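PDB 2Y2W: intracellular exo-alpha-(1->5)-L-arabinofuranosidase, which hydrolyses terminal alpha-L-arabinofuranosyl bonds in arabinans and arabinoxylan, a step in the breakdown of plant cell walls. Local coordinates for residues 177-182 and 190-195; 240-245 and 275-280. All blocks are in the same frame, centred on the assembly; numbering follows the deposited sequence.

Contact 1. Residues 177-182 and 190-195; sequences ALDELE and TAWADQ
One face of the W192 indole is covered by D179, whose CB stands 3.7 Å above the ring plane, displaced toward the rim, with D179 O over the ring too. The D179 CB to five-membered-ring centroid distance, 4.3 Å, is that of an off-centre CH-pi contact. The aspartate carboxylate is tilted 32° from the ring plane, and its OD1 comes to 3.5 Å from W192 NE1. E182 arrives differently: OE2 is at the ring edge, in plane, while OE1 is 3.6 Å from W192 CD1. With CG anti to the backbone N (chi1 -174°), its extended chain carries the carboxylate to the indole edge, nearly perpendicular to the ring. In the TIM barrel this joins helix 174-185, which follows the third barrel strand, to the short helix 191-198; the axes of 177-182 and 191-195 cross at -53°. Water 1 donates to E182 OE2 (2.6 Å) and accepts from W192 N in the first turn of that helix. T190 OG1 lies 3.1 Å from E182 OE2, but M133 O of the second subunit also competes for its one proton. With an alanine in place of W192, D179 would probably lose the surface its CB rests on, opening a gap beside E182.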
loop_
_atom_site.group_PDB
_atom_site.type_symbol
_atom_site.label_atom_id
_atom_site.label_comp_id
_atom_site.label_asym_id
_atom_site.label_seq_id
_atom_site.Cartn_x
_atom_site.Cartn_y
_atom_site.Cartn_z
ATOM N N ALA D 177 5.087 11.549 4.094
ATOM C CA ALA D 177 6.317 12.200 3.652
ATOM C C ALA D 177 6.049 13.624 3.171
ATOM O O ALA D 177 6.778 14.546 3.526
ATOM C CB ALA D 177 6.996 11.380 2.563
ATOM N N LEU D 178 4.994 13.796 2.377
ATOM C CA LEU D 178 4.590 15.119 1.886
ATOM C C LEU D 178 4.004 16.010 2.985
ATOM O O LEU D 178 4.154 17.234 2.941
ATOM C CB LEU D 178 3.607 14.993 0.718
ATOM C CG LEU D 178 4.134 14.333 -0.564
ATOM C CD1 LEU D 178 3.004 14.097 -1.559
ATOM C CD2 LEU D 178 5.254 15.152 -1.206
ATOM N N ASP D 179 3.333 15.394 3.959
ATOM C CA ASP D 179 2.810 16.124 5.114
ATOM C C ASP D 179 3.943 16.713 5.966
ATOM O O ASP D 179 3.899 17.892 6.327
ATOM C CB ASP D 179 1.889 15.235 5.965
ATOM C CG ASP D 179 0.548 14.933 5.286
ATOM O OD1 ASP D 179 0.227 15.542 4.240
ATOM O OD2 ASP D 179 -0.192 14.071 5.811
ATOM N N GLU D 180 4.958 15.899 6.264
ATOM C CA GLU D 180 6.112 16.350 7.053
ATOM C C GLU D 180 6.934 17.403 6.315
ATOM O O GLU D 180 7.452 18.331 6.931
ATOM C CB GLU D 180 7.003 15.173 7.470
ATOM C CG GLU D 180 8.210 15.593 8.316
ATOM C CD GLU D 180 8.836 14.457 9.103
ATOM O OE1 GLU D 180 9.001 13.344 8.548
ATOM O OE2 GLU D 180 9.181 14.690 10.284
ATOM N N LEU D 181 7.047 17.248 4.997
ATOM C CA LEU D 181 7.750 18.208 4.152
ATOM C C LEU D 181 7.096 19.590 4.235
ATOM O O LEU D 181 7.776 20.600 4.415
ATOM C CB LEU D 181 7.784 17.702 2.704
ATOM C CG LEU D 181 8.308 18.608 1.585
ATOM C CD1 LEU D 181 9.768 18.991 1.802
ATOM C CD2 LEU D 181 8.126 17.916 0.251
ATOM N N GLU D 182 5.774 19.615 4.108
ATOM C CA GLU D 182 4.987 20.837 4.217
ATOM C C GLU D 182 5.088 21.443 5.619
ATOM O O GLU D 182 5.227 22.655 5.761
ATOM C CB GLU D 182 3.532 20.537 3.863
ATOM C CG GLU D 182 2.607 21.740 3.791
ATOM C CD GLU D 182 1.190 21.360 3.365
ATOM O OE1 GLU D 182 0.992 20.236 2.848
ATOM O OE2 GLU D 182 0.272 22.189 3.534
ATOM N N THR D 190 -0.517 27.847 5.373
ATOM C CA THR D 190 -1.104 26.547 5.081
ATOM C C THR D 190 -1.291 25.810 6.413
ATOM O O THR D 190 -0.566 26.079 7.376
ATOM C CB THR D 190 -0.221 25.745 4.091
ATOM O OG1 THR D 190 -1.046 25.002 3.185
ATOM C CG2 THR D 190 0.727 24.801 4.820
ATOM N N ALA D 191 -2.262 24.899 6.476
ATOM C CA ALA D 191 -2.617 24.239 7.740
ATOM C C ALA D 191 -1.424 23.595 8.452
ATOM O O ALA D 191 -1.220 23.825 9.648
ATOM C CB ALA D 191 -3.731 23.225 7.534
ATOM N N TRP D 192 -0.648 22.800 7.712
ATOM C CA TRP D 192 0.515 22.106 8.264
ATOM C C TRP D 192 1.607 23.063 8.732
ATOM O O TRP D 192 2.179 22.869 9.801
ATOM C CB TRP D 192 1.099 21.109 7.257
ATOM C CG TRP D 192 0.352 19.811 7.149
ATOM C CD1 TRP D 192 -0.269 19.316 6.037
ATOM C CD2 TRP D 192 0.156 18.836 8.185
ATOM N NE1 TRP D 192 -0.837 18.098 6.312
ATOM C CE2 TRP D 192 -0.598 17.779 7.624
ATOM C CE3 TRP D 192 0.540 18.753 9.532
ATOM C CZ2 TRP D 192 -0.978 16.650 8.363
ATOM C CZ3 TRP D 192 0.158 17.629 10.269
ATOM C CH2 TRP D 192 -0.593 16.595 9.679
ATOM N N ALA D 193 1.893 24.087 7.930
ATOM C CA ALA D 193 2.933 25.065 8.261
ATOM C C ALA D 193 2.536 25.940 9.444
ATOM O O ALA D 193 3.377 26.275 10.278
ATOM C CB ALA D 193 3.278 25.919 7.059
ATOM N N ASP D 194 1.253 26.301 9.509
ATOM C CA ASP D 194 0.710 27.084 10.621
ATOM C C ASP D 194 0.835 26.357 11.960
ATOM O O ASP D 194 0.966 27.000 13.004
ATOM C CB ASP D 194 -0.743 27.484 10.355
ATOM C CG ASP D 194 -0.871 28.586 9.306
ATOM O OD1 ASP D 194 0.152 28.966 8.692
ATOM O OD2 ASP D 194 -2.003 29.076 9.092
ATOM N N GLN D 195 0.807 25.026 11.920
ATOM C CA GLN D 195 1.066 24.209 13.106
ATOM C C GLN D 195 2.490 24.401 13.613
ATOM O O GLN D 195 2.702 24.536 14.814
ATOM C CB GLN D 195 0.803 22.726 12.835
ATOM C CG GLN D 195 -0.648 22.308 13.006
ATOM C CD GLN D 195 -0.841 20.806 12.892
ATOM O OE1 GLN D 195 -0.147 20.023 13.545
ATOM N NE2 GLN D 195 -1.798 20.395 12.063
HETATM O O HOH W 1 -1.865 22.281 5.052
#

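Contact 2. Residues 240-245 and 275-280; sequences AMKLAE and YENLDF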
loop_
_atom_site.group_PDB
_atom_site.type_symbol
_atom_site.label_atom_id
_atom_site.label_comp_id
_atom_site.label_asym_id
_atom_site.label_seq_id
_atom_site.Cartn_x
_atom_site.Cartn_y
_atom_site.Cartn_z
ATOM N N ALA D 240 7.429 13.294 -6.116
ATOM C CA ALA D 240 6.461 14.161 -5.451
ATOM C C ALA D 240 7.131 15.199 -4.558
ATOM O O ALA D 240 6.724 16.359 -4.538
ATOM C CB ALA D 240 5.465 13.332 -4.653
ATOM N N MET D 241 8.164 14.788 -3.830
ATOM C CA MET D 241 8.897 15.719 -2.981
ATOM C C MET D 241 9.643 16.777 -3.793
ATOM O O MET D 241 9.545 17.967 -3.482
ATOM C CB MET D 241 9.821 14.984 -2.014
ATOM C CG MET D 241 9.079 14.388 -0.829
ATOM S SD MET D 241 10.123 13.418 0.261
ATOM C CE MET D 241 11.135 14.698 1.003
ATOM N N LYS D 242 10.363 16.353 -4.836
ATOM C CA LYS D 242 11.050 17.302 -5.725
ATOM C C LYS D 242 10.083 18.189 -6.508
ATOM O O LYS D 242 10.449 19.286 -6.927
ATOM C CB LYS D 242 12.036 16.607 -6.671
ATOM C CG LYS D 242 13.471 16.582 -6.149
ATOM C CD LYS D 242 14.475 16.108 -7.198
ATOM C CE LYS D 242 14.867 17.226 -8.167
ATOM N NZ LYS D 242 15.697 16.715 -9.301
ATOM N N LEU D 243 8.856 17.710 -6.697
ATOM C CA LEU D 243 7.803 18.509 -7.314
ATOM C C LEU D 243 7.352 19.638 -6.385
ATOM O O LEU D 243 6.995 20.721 -6.846
ATOM C CB LEU D 243 6.615 17.626 -7.716
ATOM C CG LEU D 243 5.423 18.246 -8.457
ATOM C CD1 LEU D 243 5.842 19.067 -9.681
ATOM C CD2 LEU D 243 4.442 17.159 -8.856
ATOM N N ALA D 244 7.368 19.373 -5.081
ATOM C CA ALA D 244 7.047 20.387 -4.080
ATOM C C ALA D 244 8.225 21.327 -3.879
ATOM O O ALA D 244 8.037 22.526 -3.705
ATOM C CB ALA D 244 6.652 19.741 -2.761
ATOM N N GLU D 245 9.437 20.776 -3.902
ATOM C CA GLU D 245 10.658 21.566 -3.758
ATOM C C GLU D 245 11.776 21.058 -4.661
ATOM O O GLU D 245 12.311 19.968 -4.449
ATOM C CB GLU D 245 11.137 21.578 -2.304
ATOM C CG GLU D 245 10.541 22.676 -1.449
ATOM C CD GLU D 245 11.240 22.817 -0.106
ATOM O OE1 GLU D 245 12.488 22.736 -0.057
ATOM O OE2 GLU D 245 10.539 23.020 0.905
ATOM N N TYR D 275 15.913 7.274 -11.051
ATOM C CA TYR D 275 17.074 8.122 -11.356
ATOM C C TYR D 275 16.804 9.628 -11.343
ATOM O O TYR D 275 17.473 10.370 -10.621
ATOM C CB TYR D 275 17.728 7.708 -12.686
ATOM C CG TYR D 275 18.744 8.709 -13.198
ATOM C CD1 TYR D 275 19.991 8.842 -12.589
ATOM C CD2 TYR D 275 18.448 9.532 -14.285
ATOM C CE1 TYR D 275 20.918 9.769 -13.053
ATOM C CE2 TYR D 275 19.365 10.460 -14.753
ATOM C CZ TYR D 275 20.597 10.575 -14.135
ATOM O OH TYR D 275 21.504 11.492 -14.606
ATOM N N GLU D 276 15.832 10.064 -12.139
ATOM C CA GLU D 276 15.580 11.491 -12.370
ATOM C C GLU D 276 15.436 12.359 -11.117
ATOM O O GLU D 276 15.933 13.486 -11.087
ATOM C CB GLU D 276 14.375 11.695 -13.299
ATOM C CG GLU D 276 14.751 11.919 -14.772
ATOM C CD GLU D 276 15.579 13.193 -15.008
ATOM O OE1 GLU D 276 15.499 14.142 -14.190
ATOM O OE2 GLU D 276 16.312 13.243 -16.020
ATOM N N ASN D 277 14.770 11.834 -10.090
ATOM C CA ASN D 277 14.484 12.616 -8.884
ATOM C C ASN D 277 15.356 12.259 -7.684
ATOM O O ASN D 277 15.106 12.710 -6.562
ATOM C CB ASN D 277 13.000 12.513 -8.527
ATOM C CG ASN D 277 12.101 12.960 -9.659
ATOM O OD1 ASN D 277 11.344 12.165 -10.211
ATOM N ND2 ASN D 277 12.188 14.234 -10.021
ATOM N N LEU D 278 16.384 11.451 -7.929
ATOM C CA LEU D 278 17.327 11.071 -6.885
ATOM C C LEU D 278 18.645 11.814 -7.031
ATOM O O LEU D 278 19.034 12.212 -8.132
ATOM C CB LEU D 278 17.569 9.557 -6.882
ATOM C CG LEU D 278 16.442 8.656 -6.367
ATOM C CD1 LEU D 278 16.814 7.204 -6.582
ATOM C CD2 LEU D 278 16.126 8.926 -4.896
ATOM N N ASP D 279 19.325 11.988 -5.905
ATOM C CA ASP D 279 20.586 12.704 -5.864
ATOM C C ASP D 279 21.672 11.856 -5.206
ATOM O O ASP D 279 22.855 11.990 -5.523
ATOM C CB ASP D 279 20.400 14.023 -5.115
ATOM C CG ASP D 279 19.345 14.912 -5.756
ATOM O OD1 ASP D 279 19.666 15.584 -6.762
ATOM O OD2 ASP D 279 18.196 14.936 -5.254
ATOM N N PHE D 280 21.253 10.979 -4.298
ATOM C CA PHE D 280 22.167 10.122 -3.559
ATOM C C PHE D 280 21.693 8.679 -3.525
ATOM O O PHE D 280 20.509 8.394 -3.713
ATOM C CB PHE D 280 22.316 10.612 -2.118
ATOM C CG PHE D 280 23.133 11.862 -1.973
ATOM C CD1 PHE D 280 24.510 11.789 -1.792
ATOM C CD2 PHE D 280 22.522 13.111 -1.991
ATOM C CE1 PHE D 280 25.272 12.945 -1.639
ATOM C CE2 PHE D 280 23.274 14.275 -1.841
ATOM C CZ PHE D 280 24.652 14.192 -1.665
#
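K242 and N277 account for most of the 159 Å² buried here, 81 Å² on the lysine and 45 Å² on the asparagine, with D279 adding a smaller share. The setting is the (beta/alpha)8 barrel: K242 sits in the last turn of helix 227-244, which follows the fourth strand, and its partners lie in the connection from helix 265-274 to the sixth strand, 280-287. Both elements are therefore at the end of the barrel where the strands begin, the one opposite the catalytic end in this fold. The nearest CA pair is K242 and N277, at 6.6 Å.

The touching is done chiefly by the aliphatic part of the lysine. Its CD lies 3.5 Å from N277 O and 3.9 Å from N277 CA, passing alongside the loop backbone. The N277 side chain, with CG beside its own backbone N (chi1 -57°), turns its amide back along the lysine, and ND2 comes near both CB and CD of K242. N277 also packs on A238 and H239 of the same helix, one turn earlier. The lysine chain bends at the CG-CD bond (chi3 81°), and this carries the amine past N277 rather than onto it.

D279 has a stronger partner than the lysine: its OD2 accepts a hydrogen bond from L250 N in strand 249-252, and K242 packs on L250 too. K242 CD remains 4.4 Å from that OD2. Opposite charges are near but apart, with K242 NZ 4.8 Å from D279 OD1 and 5.5 Å from E276 OE1, so any attraction is likely to be long-range. The closest loop atom to the amine is a backbone oxygen, E276 O, 3.7 Å from K242 NZ.

In the fold
Contact 1 comes first in the sequence, complete before contact 2 begins, and the two lie about 18 Å apart, centre to centre. Helix 174-185, in contact 1, follows strand 162-167, and helix 227-244, in contact 2, follows strand 209-212, neighbouring strands of the TIM barrel. These helices meet directly, since L181 CD2 is 3.8 Å from M241 CG and L178 CD2 is 3.8 Å from A240 O. The other partners differ: the short helix 191-198 for contact 1, the loop before strand 280-287 for contact 2. Contact 1 and the helix segment of contact 2 also touch the second subunit, so this flank of the barrel is part of the subunit interface, away from the probable catalytic residues.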